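Local coordinates for separin (Saccharomyces cerevisiae, PDB 5U1T), which cleaves the cohesin subunit MCD1/SCC1 at the onset of anaphase as a caspase-like cysteine protease, after being held inactive by securin for most of the cell cycle, at residues F197-K202 with Y243-M248; S730-V735 with L774-K779; F1010-A1015 with S1054-I1059. All blocks are in the same frame, centred on the assembly; numbering follows the deposited sequence.

Contact 1 (F197-K202 with Y243-M248); sequences FLQYIK and YLSYSM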
ATOM      1  N   PHE A 197      18.108  72.387  21.210  1.00 80.17           N
ATOM      2  CA  PHE A 197      19.501  72.226  21.627  1.00 81.73           C
ATOM      3  C   PHE A 197      19.652  72.176  23.142  1.00 87.48           C
ATOM      4  O   PHE A 197      20.429  71.371  23.671  1.00 86.65           O
ATOM      5  CB  PHE A 197      20.365  73.357  21.062  1.00 79.35           C
ATOM      6  CG  PHE A 197      21.693  73.518  21.758  1.00 83.90           C
ATOM      7  CD1 PHE A 197      22.766  72.704  21.435  1.00 84.05           C
ATOM      8  CD2 PHE A 197      21.871  74.495  22.732  1.00 84.60           C
ATOM      9  CE1 PHE A 197      23.988  72.854  22.077  1.00 88.30           C
ATOM     10  CE2 PHE A 197      23.084  74.644  23.370  1.00 88.57           C
ATOM     11  CZ  PHE A 197      24.145  73.828  23.040  1.00 88.89           C
ATOM     12  N   LEU A 198      18.929  73.051  23.837  1.00 89.32           N
ATOM     13  CA  LEU A 198      18.918  73.026  25.301  1.00 93.37           C
ATOM     14  C   LEU A 198      18.335  71.699  25.770  1.00 88.65           C
ATOM     15  O   LEU A 198      18.908  71.033  26.638  1.00 89.11           O
ATOM     16  CB  LEU A 198      18.122  74.205  25.883  1.00 91.58           C
ATOM     17  CG  LEU A 198      18.700  75.597  25.608  1.00 88.52           C
ATOM     18  CD1 LEU A 198      17.909  76.695  26.320  1.00 88.79           C
ATOM     19  CD2 LEU A 198      20.171  75.654  25.990  1.00 86.22           C
ATOM     20  N   GLN A 199      17.206  71.319  25.179  1.00 88.87           N
ATOM     21  CA  GLN A 199      16.555  70.058  25.511  1.00 90.73           C
ATOM     22  C   GLN A 199      17.523  68.882  25.380  1.00 88.34           C
ATOM     23  O   GLN A 199      17.627  68.068  26.291  1.00 89.97           O
ATOM     24  CB  GLN A 199      15.330  69.844  24.623  1.00 86.56           C
ATOM     25  CG  GLN A 199      14.708  68.456  24.729  1.00 88.26           C
ATOM     26  CD  GLN A 199      13.922  68.075  23.482  1.00 85.46           C
ATOM     27  OE1 GLN A 199      13.541  68.936  22.684  1.00 85.81           O
ATOM     28  NE2 GLN A 199      13.689  66.785  23.302  1.00 84.79           N
ATOM     29  N   TYR A 200      18.257  68.811  24.271  1.00 85.99           N
ATOM     30  CA  TYR A 200      19.138  67.665  24.025  1.00 89.40           C
ATOM     31  C   TYR A 200      20.257  67.598  25.058  1.00 85.19           C
ATOM     32  O   TYR A 200      20.533  66.534  25.621  1.00 90.89           O
ATOM     33  CB  TYR A 200      19.734  67.706  22.607  1.00 82.64           C
ATOM     34  CG  TYR A 200      18.826  67.152  21.522  1.00 76.90           C
ATOM     35  CD1 TYR A 200      17.576  66.634  21.830  1.00 75.25           C
ATOM     36  CD2 TYR A 200      19.225  67.145  20.186  1.00 74.40           C
ATOM     37  CE1 TYR A 200      16.744  66.134  20.841  1.00 75.19           C
ATOM     38  CE2 TYR A 200      18.403  66.645  19.193  1.00 68.29           C
ATOM     39  CZ  TYR A 200      17.163  66.141  19.527  1.00 71.71           C
ATOM     40  OH  TYR A 200      16.335  65.642  18.550  1.00 67.00           O
ATOM     41  N   ILE A 201      20.882  68.739  25.307  1.00 85.90           N
ATOM     42  CA  ILE A 201      21.982  68.834  26.261  1.00 93.47           C
ATOM     43  C   ILE A 201      21.574  68.402  27.683  1.00 95.37           C
ATOM     44  O   ILE A 201      22.368  67.791  28.408  1.00 89.81           O
ATOM     45  CB  ILE A 201      22.557  70.267  26.270  1.00 92.41           C
ATOM     46  CG1 ILE A 201      23.512  70.433  25.085  1.00 92.73           C
ATOM     47  CG2 ILE A 201      23.252  70.570  27.576  1.00 90.77           C
ATOM     48  CD1 ILE A 201      24.606  71.428  25.309  1.00 92.87           C
ATOM     49  N   LYS A 202      20.335  68.697  28.069  1.00 94.56           N
ATOM     50  CA  LYS A 202      19.781  68.160  29.312  1.00 93.71           C
ATOM     51  C   LYS A 202      19.519  66.671  29.157  1.00 94.65           C
ATOM     52  O   LYS A 202      19.889  65.869  30.014  1.00 94.81           O
ATOM     53  CB  LYS A 202      18.485  68.884  29.697  1.00 98.20           C
ATOM     54  CG  LYS A 202      17.891  68.461  31.044  1.00100.51           C
ATOM     55  CD  LYS A 202      17.964  69.593  32.063  1.00101.57           C
ATOM     56  CE  LYS A 202      17.409  69.166  33.416  1.00106.49           C
ATOM     57  NZ  LYS A 202      17.643  70.194  34.486  1.00106.81           N
ATOM     58  N   TYR A 243       8.703  73.453  22.201  1.00 93.44           N
ATOM     59  CA  TYR A 243       8.662  73.915  23.585  1.00 97.14           C
ATOM     60  C   TYR A 243       8.243  72.779  24.507  1.00 96.86           C
ATOM     61  O   TYR A 243       8.828  72.594  25.574  1.00 94.99           O
ATOM     62  CB  TYR A 243       7.710  75.120  23.727  1.00 98.45           C
ATOM     63  CG  TYR A 243       7.452  75.602  25.155  1.00103.45           C
ATOM     64  CD1 TYR A 243       6.431  75.049  25.932  1.00104.06           C
ATOM     65  CD2 TYR A 243       8.209  76.626  25.717  1.00101.72           C
ATOM     66  CE1 TYR A 243       6.184  75.491  27.230  1.00104.36           C
ATOM     67  CE2 TYR A 243       7.968  77.072  27.017  1.00103.80           C
ATOM     68  CZ  TYR A 243       6.957  76.503  27.770  1.00107.47           C
ATOM     69  OH  TYR A 243       6.712  76.946  29.060  1.00103.83           O
ATOM     70  N   LEU A 244       7.233  72.016  24.092  1.00 92.30           N
ATOM     71  CA  LEU A 244       6.772  70.882  24.880  1.00 85.94           C
ATOM     72  C   LEU A 244       7.917  69.926  25.189  1.00 90.77           C
ATOM     73  O   LEU A 244       8.081  69.495  26.324  1.00 95.50           O
ATOM     74  CB  LEU A 244       5.652  70.133  24.157  1.00 88.19           C
ATOM     75  CG  LEU A 244       4.280  70.807  24.092  1.00 93.47           C
ATOM     76  CD1 LEU A 244       3.251  69.862  23.471  1.00 83.89           C
ATOM     77  CD2 LEU A 244       3.834  71.293  25.473  1.00 87.53           C
ATOM     78  N   SER A 245       8.714  69.601  24.177  1.00 91.91           N
ATOM     79  CA  SER A 245       9.859  68.723  24.372  1.00 87.08           C
ATOM     80  C   SER A 245      10.925  69.396  25.230  1.00 89.85           C
ATOM     81  O   SER A 245      11.613  68.738  26.007  1.00 88.24           O
ATOM     82  CB  SER A 245      10.448  68.311  23.028  1.00 84.91           C
ATOM     83  OG  SER A 245       9.473  67.649  22.253  1.00 91.59           O
ATOM     84  N   TYR A 246      10.946  70.713  25.176  1.00 93.87           N
ATOM     85  CA  TYR A 246      11.889  71.472  25.956  1.00 95.10           C
ATOM     86  C   TYR A 246      11.419  71.507  27.385  1.00 98.48           C
ATOM     87  O   TYR A 246      12.199  71.303  28.295  1.00 95.51           O
ATOM     88  CB  TYR A 246      11.998  72.889  25.423  1.00 95.37           C
ATOM     89  CG  TYR A 246      12.633  73.860  26.385  1.00 98.24           C
ATOM     90  CD1 TYR A 246      14.001  73.919  26.536  1.00 96.68           C
ATOM     91  CD2 TYR A 246      11.860  74.721  27.136  1.00 98.70           C
ATOM     92  CE1 TYR A 246      14.580  74.806  27.413  1.00 99.71           C
ATOM     93  CE2 TYR A 246      12.431  75.610  28.015  1.00100.98           C
ATOM     94  CZ  TYR A 246      13.790  75.648  28.148  1.00103.22           C
ATOM     95  OH  TYR A 246      14.359  76.536  29.019  1.00104.07           O
ATOM     96  N   SER A 247      10.132  71.759  27.565  1.00 97.83           N
ATOM     97  CA  SER A 247       9.534  71.836  28.886  1.00102.52           C
ATOM     98  C   SER A 247       9.871  70.633  29.739  1.00106.05           C
ATOM     99  O   SER A 247      10.371  70.758  30.846  1.00110.89           O
ATOM    100  CB  SER A 247       8.019  71.928  28.768  1.00104.09           C
ATOM    101  OG  SER A 247       7.626  73.168  28.238  1.00102.39           O
ATOM    102  N   MET A 248       9.634  69.468  29.175  1.00101.95           N
ATOM    103  CA  MET A 248       9.883  68.212  29.823  1.00 97.72           C
ATOM    104  C   MET A 248      11.176  68.116  30.584  1.00100.08           C
ATOM    105  O   MET A 248      11.195  67.680  31.720  1.00101.99           O
ATOM    106  CB  MET A 248       9.889  67.145  28.765  1.00 95.65           C
ATOM    107  CG  MET A 248       8.506  66.827  28.282  1.00 97.42           C
ATOM    108  SD  MET A 248       7.833  65.566  29.350  1.00116.77           S
ATOM    109  CE  MET A 248       6.097  65.802  29.011  1.00105.76           C
TER

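Contact 2 (S730-V735 with L774-K779); sequences SLYIKV and LKKKNK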
ATOM      1  N   SER A 730      -6.403  14.204  -1.316  1.00 68.49           N
ATOM      2  CA  SER A 730      -5.227  13.545  -0.739  1.00 71.06           C
ATOM      3  C   SER A 730      -5.520  12.718   0.528  1.00 71.71           C
ATOM      4  O   SER A 730      -4.894  11.672   0.743  1.00 72.19           O
ATOM      5  CB  SER A 730      -4.161  14.569  -0.400  1.00 66.99           C
ATOM      6  OG  SER A 730      -4.499  15.206   0.818  1.00 74.38           O
ATOM      7  N   LEU A 731      -6.438  13.211   1.360  1.00 68.42           N
ATOM      8  CA  LEU A 731      -6.895  12.499   2.544  1.00 67.45           C
ATOM      9  C   LEU A 731      -7.918  11.440   2.189  1.00 66.68           C
ATOM     10  O   LEU A 731      -8.018  10.402   2.849  1.00 68.21           O
ATOM     11  CB  LEU A 731      -7.527  13.455   3.557  1.00 72.31           C
ATOM     12  CG  LEU A 731      -6.666  14.468   4.297  1.00 73.61           C
ATOM     13  CD1 LEU A 731      -7.511  15.109   5.385  1.00 73.25           C
ATOM     14  CD2 LEU A 731      -5.435  13.791   4.866  1.00 69.74           C
ATOM     15  N   TYR A 732      -8.713  11.721   1.166  1.00 62.47           N
ATOM     16  CA  TYR A 732      -9.729  10.769   0.756  1.00 67.35           C
ATOM     17  C   TYR A 732      -9.044   9.522   0.213  1.00 68.23           C
ATOM     18  O   TYR A 732      -9.466   8.418   0.518  1.00 67.93           O
ATOM     19  CB  TYR A 732     -10.675  11.377  -0.277  1.00 65.89           C
ATOM     20  CG  TYR A 732     -11.668  10.394  -0.851  1.00 66.92           C
ATOM     21  CD1 TYR A 732     -12.324   9.474  -0.035  1.00 63.71           C
ATOM     22  CD2 TYR A 732     -11.956  10.388  -2.212  1.00 65.79           C
ATOM     23  CE1 TYR A 732     -13.236   8.567  -0.565  1.00 67.79           C
ATOM     24  CE2 TYR A 732     -12.865   9.493  -2.749  1.00 67.11           C
ATOM     25  CZ  TYR A 732     -13.501   8.584  -1.924  1.00 69.59           C
ATOM     26  OH  TYR A 732     -14.396   7.692  -2.469  1.00 68.90           O
ATOM     27  N   ILE A 733      -7.977   9.711  -0.565  1.00 67.81           N
ATOM     28  CA  ILE A 733      -7.163   8.606  -1.046  1.00 60.29           C
ATOM     29  C   ILE A 733      -6.623   7.799   0.141  1.00 66.61           C
ATOM     30  O   ILE A 733      -6.616   6.556   0.122  1.00 67.35           O
ATOM     31  CB  ILE A 733      -5.993   9.104  -1.915  1.00 62.47           C
ATOM     32  CG1 ILE A 733      -6.504   9.743  -3.204  1.00 62.20           C
ATOM     33  CG2 ILE A 733      -5.042   7.970  -2.252  1.00 59.67           C
ATOM     34  CD1 ILE A 733      -7.110   8.779  -4.164  1.00 62.25           C
ATOM     35  N   LYS A 734      -6.203   8.512   1.185  1.00 63.71           N
ATOM     36  CA  LYS A 734      -5.630   7.878   2.366  1.00 58.60           C
ATOM     37  C   LYS A 734      -6.673   7.076   3.149  1.00 60.66           C
ATOM     38  O   LYS A 734      -6.347   6.037   3.721  1.00 63.78           O
ATOM     39  CB  LYS A 734      -4.968   8.928   3.263  1.00 62.22           C
ATOM     40  CG  LYS A 734      -3.546   9.294   2.831  1.00 66.25           C
ATOM     41  CD  LYS A 734      -3.026  10.524   3.569  1.00 74.21           C
ATOM     42  CE  LYS A 734      -1.567  10.817   3.215  1.00 78.50           C
ATOM     43  NZ  LYS A 734      -0.901  11.752   4.197  1.00 81.09           N
ATOM     44  N   VAL A 735      -7.917   7.554   3.166  1.00 65.01           N
ATOM     45  CA  VAL A 735      -9.032   6.820   3.771  1.00 62.99           C
ATOM     46  C   VAL A 735      -9.274   5.481   3.047  1.00 59.77           C
ATOM     47  O   VAL A 735      -9.393   4.429   3.679  1.00 55.06           O
ATOM     48  CB  VAL A 735     -10.340   7.678   3.769  1.00 63.18           C
ATOM     49  CG1 VAL A 735     -11.576   6.821   3.918  1.00 63.40           C
ATOM     50  CG2 VAL A 735     -10.297   8.731   4.870  1.00 64.55           C
ATOM     51  N   LEU A 774      -7.815   3.944  -7.997  1.00 70.42           N
ATOM     52  CA  LEU A 774      -7.063   4.343  -9.152  1.00 71.58           C
ATOM     53  C   LEU A 774      -7.894   5.141 -10.119  1.00 77.31           C
ATOM     54  O   LEU A 774      -7.361   5.867 -10.921  1.00 79.64           O
ATOM     55  CB  LEU A 774      -6.549   3.120  -9.876  1.00 70.17           C
ATOM     56  CG  LEU A 774      -5.526   2.314  -9.117  1.00 72.10           C
ATOM     57  CD1 LEU A 774      -5.211   1.057  -9.876  1.00 72.58           C
ATOM     58  CD2 LEU A 774      -4.272   3.120  -8.896  1.00 64.62           C
ATOM     59  N   LYS A 775      -9.200   5.034 -10.047  1.00 78.86           N
ATOM     60  CA  LYS A 775     -10.010   5.777 -10.982  1.00 79.63           C
ATOM     61  C   LYS A 775     -10.235   7.201 -10.533  1.00 82.04           C
ATOM     62  O   LYS A 775     -10.627   8.042 -11.308  1.00 87.81           O
ATOM     63  CB  LYS A 775     -11.305   5.050 -11.269  1.00 78.27           C
ATOM     64  CG  LYS A 775     -11.141   3.991 -12.337  1.00 80.34           C
ATOM     65  CD  LYS A 775     -11.744   2.676 -11.885  1.00 85.20           C
ATOM     66  CE  LYS A 775     -12.911   2.909 -10.927  1.00 91.05           C
ATOM     67  NZ  LYS A 775     -13.851   1.752 -10.823  1.00 95.03           N
ATOM     68  N   LYS A 776      -9.985   7.472  -9.271  1.00 81.85           N
ATOM     69  CA  LYS A 776     -10.097   8.822  -8.779  1.00 82.75           C
ATOM     70  C   LYS A 776      -9.174   9.686  -9.613  1.00 89.20           C
ATOM     71  O   LYS A 776      -8.038   9.331  -9.870  1.00 89.68           O
ATOM     72  CB  LYS A 776      -9.616   8.891  -7.346  1.00 78.54           C
ATOM     73  CG  LYS A 776     -10.694   8.775  -6.296  1.00 72.80           C
ATOM     74  CD  LYS A 776     -11.906   8.039  -6.803  1.00 74.00           C
ATOM     75  CE  LYS A 776     -12.647   7.389  -5.659  1.00 71.70           C
ATOM     76  NZ  LYS A 776     -14.009   7.016  -6.090  1.00 82.68           N
ATOM     77  N   LYS A 777      -9.597  10.896  -9.939  1.00 96.17           N
ATOM     78  CA  LYS A 777      -8.802  11.803 -10.769  1.00 91.53           C
ATOM     79  C   LYS A 777      -7.420  12.256 -10.292  1.00 95.14           C
ATOM     80  O   LYS A 777      -6.651  12.768 -11.074  1.00102.93           O
ATOM     81  CB  LYS A 777      -9.629  13.011 -11.162  1.00 96.56           C
ATOM     82  CG  LYS A 777     -10.493  12.756 -12.383  1.00 98.05           C
ATOM     83  CD  LYS A 777     -11.676  13.709 -12.424  1.00107.48           C
ATOM     84  CE  LYS A 777     -13.002  12.973 -12.539  1.00102.17           C
ATOM     85  NZ  LYS A 777     -14.064  13.553 -11.668  1.00 93.26           N
ATOM     86  N   ASN A 778      -7.120  12.081  -9.022  1.00 96.16           N
ATOM     87  CA  ASN A 778      -5.859  12.396  -8.398  1.00 90.53           C
ATOM     88  C   ASN A 778      -4.582  12.078  -9.150  1.00 87.81           C
ATOM     89  O   ASN A 778      -4.467  11.080  -9.825  1.00 86.54           O
ATOM     90  CB  ASN A 778      -5.812  11.552  -7.130  1.00 90.09           C
ATOM     91  CG  ASN A 778      -4.779  12.020  -6.148  1.00 88.29           C
ATOM     92  OD1 ASN A 778      -4.136  11.225  -5.484  1.00 83.75           O
ATOM     93  ND2 ASN A 778      -4.606  13.321  -6.063  1.00 89.63           N
ATOM     94  N   LYS A 779      -3.601  12.931  -8.958  1.00 88.78           N
ATOM     95  CA  LYS A 779      -2.294  12.691  -9.487  1.00 84.90           C
ATOM     96  C   LYS A 779      -1.702  12.076  -8.244  1.00 83.42           C
ATOM     97  O   LYS A 779      -1.209  12.773  -7.388  1.00 81.84           O
ATOM     98  CB  LYS A 779      -1.594  13.993  -9.810  1.00 83.24           C
ATOM     99  CG  LYS A 779      -2.226  14.761 -10.947  1.00 97.37           C
ATOM    100  CD  LYS A 779      -1.501  16.068 -11.213  1.00103.56           C
ATOM    101  CE  LYS A 779      -2.122  16.828 -12.372  1.00110.69           C
ATOM    102  NZ  LYS A 779      -1.423  18.120 -12.614  1.00120.12           N
TER

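Contact 3 (F1010-A1015 with S1054-I1059); sequences FDRIAA and SNITSI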
ATOM      1  N   PHE A1010      16.059 -53.339  17.036  1.00 67.39           N
ATOM      2  CA  PHE A1010      15.104 -52.404  17.644  1.00 68.73           C
ATOM      3  C   PHE A1010      14.104 -53.159  18.517  1.00 63.80           C
ATOM      4  O   PHE A1010      13.418 -54.054  18.022  1.00 68.84           O
ATOM      5  CB  PHE A1010      14.364 -51.591  16.579  1.00 61.06           C
ATOM      6  CG  PHE A1010      13.833 -50.292  17.094  1.00 68.16           C
ATOM      7  CD1 PHE A1010      12.749 -50.266  17.959  1.00 72.32           C
ATOM      8  CD2 PHE A1010      14.430 -49.088  16.735  1.00 73.60           C
ATOM      9  CE1 PHE A1010      12.255 -49.067  18.456  1.00 66.76           C
ATOM     10  CE2 PHE A1010      13.938 -47.880  17.219  1.00 75.63           C
ATOM     11  CZ  PHE A1010      12.844 -47.874  18.084  1.00 69.55           C
ATOM     12  N   ASP A1011      14.032 -52.803  19.806  1.00 63.69           N
ATOM     13  CA  ASP A1011      13.155 -53.483  20.777  1.00 59.56           C
ATOM     14  C   ASP A1011      11.676 -53.328  20.375  1.00 59.58           C
ATOM     15  O   ASP A1011      11.279 -52.278  19.872  1.00 57.70           O
ATOM     16  CB  ASP A1011      13.413 -52.929  22.177  1.00 55.51           C
ATOM     17  CG  ASP A1011      12.507 -53.532  23.233  1.00 60.54           C
ATOM     18  OD1 ASP A1011      11.337 -53.096  23.291  1.00 53.85           O
ATOM     19  OD2 ASP A1011      12.975 -54.407  24.033  1.00 58.60           O
ATOM     20  N   ARG A1012      10.877 -54.378  20.577  1.00 57.43           N
ATOM     21  CA  ARG A1012       9.500 -54.407  20.082  1.00 56.39           C
ATOM     22  C   ARG A1012       8.569 -53.535  20.914  1.00 53.14           C
ATOM     23  O   ARG A1012       7.613 -52.962  20.404  1.00 56.68           O
ATOM     24  CB  ARG A1012       8.957 -55.851  20.054  1.00 61.17           C
ATOM     25  CG  ARG A1012       7.622 -56.020  19.290  1.00 56.59           C
ATOM     26  CD  ARG A1012       6.984 -57.403  19.512  1.00 61.49           C
ATOM     27  NE  ARG A1012       6.035 -57.747  18.446  1.00 59.87           N
ATOM     28  CZ  ARG A1012       6.382 -58.332  17.300  1.00 59.27           C
ATOM     29  NH1 ARG A1012       7.652 -58.659  17.079  1.00 64.19           N
ATOM     30  NH2 ARG A1012       5.468 -58.591  16.374  1.00 51.72           N
ATOM     31  N   ILE A1013       8.831 -53.458  22.206  1.00 57.95           N
ATOM     32  CA  ILE A1013       8.022 -52.618  23.079  1.00 62.85           C
ATOM     33  C   ILE A1013       8.317 -51.128  22.809  1.00 61.27           C
ATOM     34  O   ILE A1013       7.402 -50.308  22.721  1.00 58.83           O
ATOM     35  CB  ILE A1013       8.261 -52.990  24.543  1.00 58.36           C
ATOM     36  CG1 ILE A1013       7.703 -54.392  24.792  1.00 57.16           C
ATOM     37  CG2 ILE A1013       7.619 -51.990  25.479  1.00 59.57           C
ATOM     38  CD1 ILE A1013       6.285 -54.583  24.313  1.00 52.69           C
ATOM     39  N   ALA A1014       9.590 -50.801  22.619  1.00 53.09           N
ATOM     40  CA  ALA A1014       9.971 -49.461  22.219  1.00 58.32           C
ATOM     41  C   ALA A1014       9.297 -49.060  20.913  1.00 60.75           C
ATOM     42  O   ALA A1014       8.934 -47.899  20.712  1.00 58.57           O
ATOM     43  CB  ALA A1014      11.482 -49.359  22.085  1.00 60.32           C
ATOM     44  N   ALA A1015       9.130 -50.012  20.011  1.00 61.97           N
ATOM     45  CA  ALA A1015       8.635 -49.660  18.694  1.00 55.17           C
ATOM     46  C   ALA A1015       7.131 -49.449  18.760  1.00 57.27           C
ATOM     47  O   ALA A1015       6.600 -48.539  18.124  1.00 62.96           O
ATOM     48  CB  ALA A1015       9.001 -50.712  17.688  1.00 49.51           C
ATOM     49  N   SER A1054      -0.922 -52.332  13.682  1.00 51.60           N
ATOM     50  CA  SER A1054      -1.844 -53.459  13.723  1.00 55.07           C
ATOM     51  C   SER A1054      -1.202 -54.760  13.270  1.00 54.02           C
ATOM     52  O   SER A1054      -1.651 -55.834  13.646  1.00 51.95           O
ATOM     53  CB  SER A1054      -3.035 -53.176  12.852  1.00 52.28           C
ATOM     54  OG  SER A1054      -2.535 -52.777  11.597  1.00 55.88           O
ATOM     55  N   ASN A1055      -0.159 -54.653  12.457  1.00 51.55           N
ATOM     56  CA  ASN A1055       0.592 -55.819  12.043  1.00 50.23           C
ATOM     57  C   ASN A1055       1.618 -56.276  13.085  1.00 51.88           C
ATOM     58  O   ASN A1055       2.247 -57.316  12.923  1.00 53.11           O
ATOM     59  CB  ASN A1055       1.293 -55.539  10.717  1.00 52.60           C
ATOM     60  CG  ASN A1055       0.376 -55.703   9.539  1.00 50.39           C
ATOM     61  OD1 ASN A1055       0.254 -56.793   8.988  1.00 59.90           O
ATOM     62  ND2 ASN A1055      -0.290 -54.628   9.149  1.00 52.66           N
ATOM     63  N   ILE A1056       1.736 -55.509  14.171  1.00 58.91           N
ATOM     64  CA  ILE A1056       2.835 -55.603  15.146  1.00 52.97           C
ATOM     65  C   ILE A1056       2.314 -55.905  16.557  1.00 52.63           C
ATOM     66  O   ILE A1056       3.013 -56.490  17.387  1.00 54.44           O
ATOM     67  CB  ILE A1056       3.658 -54.276  15.093  1.00 58.32           C
ATOM     68  CG1 ILE A1056       4.730 -54.373  14.004  1.00 59.73           C
ATOM     69  CG2 ILE A1056       4.218 -53.811  16.440  1.00 53.54           C
ATOM     70  CD1 ILE A1056       5.444 -55.650  13.982  1.00 49.94           C
ATOM     71  N   THR A1057       1.064 -55.531  16.809  1.00 52.49           N
ATOM     72  CA  THR A1057       0.431 -55.701  18.113  1.00 50.82           C
ATOM     73  C   THR A1057      -1.074 -55.638  17.891  1.00 58.96           C
ATOM     74  O   THR A1057      -1.529 -55.488  16.759  1.00 60.99           O
ATOM     75  CB  THR A1057       0.906 -54.625  19.137  1.00 57.29           C
ATOM     76  OG1 THR A1057       0.184 -54.746  20.366  1.00 54.44           O
ATOM     77  CG2 THR A1057       0.703 -53.229  18.591  1.00 59.67           C
ATOM     78  N   SER A1058      -1.845 -55.803  18.953  1.00 64.50           N
ATOM     79  CA  SER A1058      -3.287 -55.640  18.875  1.00 66.21           C
ATOM     80  C   SER A1058      -3.647 -54.330  19.559  1.00 77.38           C
ATOM     81  O   SER A1058      -3.169 -54.033  20.663  1.00 76.30           O
ATOM     82  CB  SER A1058      -3.995 -56.814  19.520  1.00 62.50           C
ATOM     83  OG  SER A1058      -3.448 -58.028  19.027  1.00 81.98           O
ATOM     84  N   ILE A1059      -4.472 -53.524  18.911  1.00 80.54           N
ATOM     85  CA  ILE A1059      -4.616 -52.149  19.370  1.00 89.97           C
ATOM     86  C   ILE A1059      -5.997 -51.807  19.936  1.00 92.56           C
ATOM     87  O   ILE A1059      -7.006 -52.424  19.582  1.00 88.52           O
ATOM     88  CB  ILE A1059      -4.262 -51.165  18.234  1.00 91.93           C
ATOM     89  CG1 ILE A1059      -4.300 -51.871  16.864  1.00 84.71           C
ATOM     90  CG2 ILE A1059      -2.872 -50.571  18.478  1.00 81.62           C
ATOM     91  CD1 ILE A1059      -5.711 -52.160  16.323  1.00 87.58           C
TER

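Contact 1 (F197-K202 with Y243-M248)
Gln199 OE1 accepts a hydrogen bond from Lys196 NZ, one turn back on its own helix, while the same oxygen rests against Ser245 CB at 3.2 Å. Gln203 OE1 binds the other end of the amide, NE2, so both ends have partners on the same helix, which should limit how freely the group turns. CG stands anti to the backbone N (chi1 170°) and the chain runs on extended, which lays the amide over Ser245. There Gln199 CG lies 3.4 Å from Ser245 O, a van der Waals approach and not a bond. The second point of touch is Tyr246. Leu198 CB reaches its CE1 at 3.9 Å, and Leu198 CD1 comes to the same carbon at 4.0 Å. Leu198 CB lies at the ring's edge, near its plane, and the two side chains run alongside each other in a common direction. Helices 190-203 and 236-250 run broadly parallel, their local axes 8.6 Å apart and crossing at 33°. The contact thus joins two helices of the helical domain, with helix 217-225 between them in the chain. Tyr246 OH binds Ile256 N beyond the contact. With no hydrogen bond crossing between 197-202 and 243-248, the fit here relies on shape, while the Gln199 amide and Tyr246 OH find their polar partners outside the two segments.

Contact 2 (S730-V735 with L774-K779)
Lys776 lies across the first turns of helix 729-752, and its chain can be read atom by atom against Ile733 and Tyr732. CB starts 4.1 Å from Ile733 CD1, and CG stays beside the same methyl as the two side chains run antiparallel alongside one another. A bend at chi2 (25°) then turns the chain toward the tyrosine. CE arrives 3.6 Å from Tyr732 CE2 and 3.7 Å from Tyr732 OH, meeting the ring obliquely, with the two side chains at about a right angle. The terminal NZ ends 3.7 Å from Tyr732 OH, too long to count as a hydrogen bond, so the lysine contributes mainly its hydrocarbon. Two residues on, Asn778 turns back to the helix. Its CG is anti to the backbone N (chi1 -163°), which carries OD1 to within 3.6 Å of Ile733 CG1. Ile733 is therefore covered by Lys776 and Asn778 together, and also packs on Leu780 and Ser784. The backbone here has another role: Leu774 O and Lys776 O accept hydrogen bonds from basic side chains of another protein chain, probably the inhibitor securin. Helix 756-775 follows helix 729-752 after a short turn, and the loop at its end comes back beside the start of the first, the closure typical of an alpha-helical hairpin in a mostly helical domain.

Contact 3 (F1010-A1015 with S1054-I1059)
Arg1012 and Ile1056 make the polar link between the segments: NE and NH2 of the guanidinium both point at the single carbonyl oxygen Ile1056 O. Each bond is weak, NE lying 3.4 Å from that oxygen with an N-H...O angle of 142°, and the place of NH2 is less certain. The oxygen sits at the edge of the guanidinium, near its plane, where a forked approach to one acceptor is natural. Arg1012 gets there by an outstretched chain, with CG anti to the backbone N (chi1 -168°) and no bend as far as NE. Capping bonds order the helix start just before it. Asp1011 is the N-cap of helix 1012-1028, its OD1 accepting from Ala1014 N at 3.0 Å through the anti lone pair, and weakly from Ile1013 N. The fold here is a pair of successive helices, 1012-1028 and 1036-1054, with the loop after the second returning to the beginning of the first. A van der Waals approach of Ile1056 CD1 to Arg1012 NH2, the two side chains crossing at a slant, is doubtful in its detail because of that nitrogen. Apolar packing of the buried isoleucine is with Phe951 and Met955 of helix 950-955 and with Ile1016.

Overall arrangement
The three contacts come in series along the chain, each closing before the next opens, and share no helix. Contact 1 joins helices 190-203 and 236-250 near the N-terminal end, its centre about 77 Å from the centre of the chain. Contact 2 lies close to the middle, about 71 Å from contact 1 and about 68 Å from contact 3, centre to centre. Contact 3, at the start of helix 1012-1028, is on the opposite side of the chain's centre from contact 1, their centres about 124 Å apart. Each of the three is thus a local closure between parts about 40 residues apart, at well-separated places in an elongated, largely helical chain, and all lie away from the probable active-site cysteine, Cys1497.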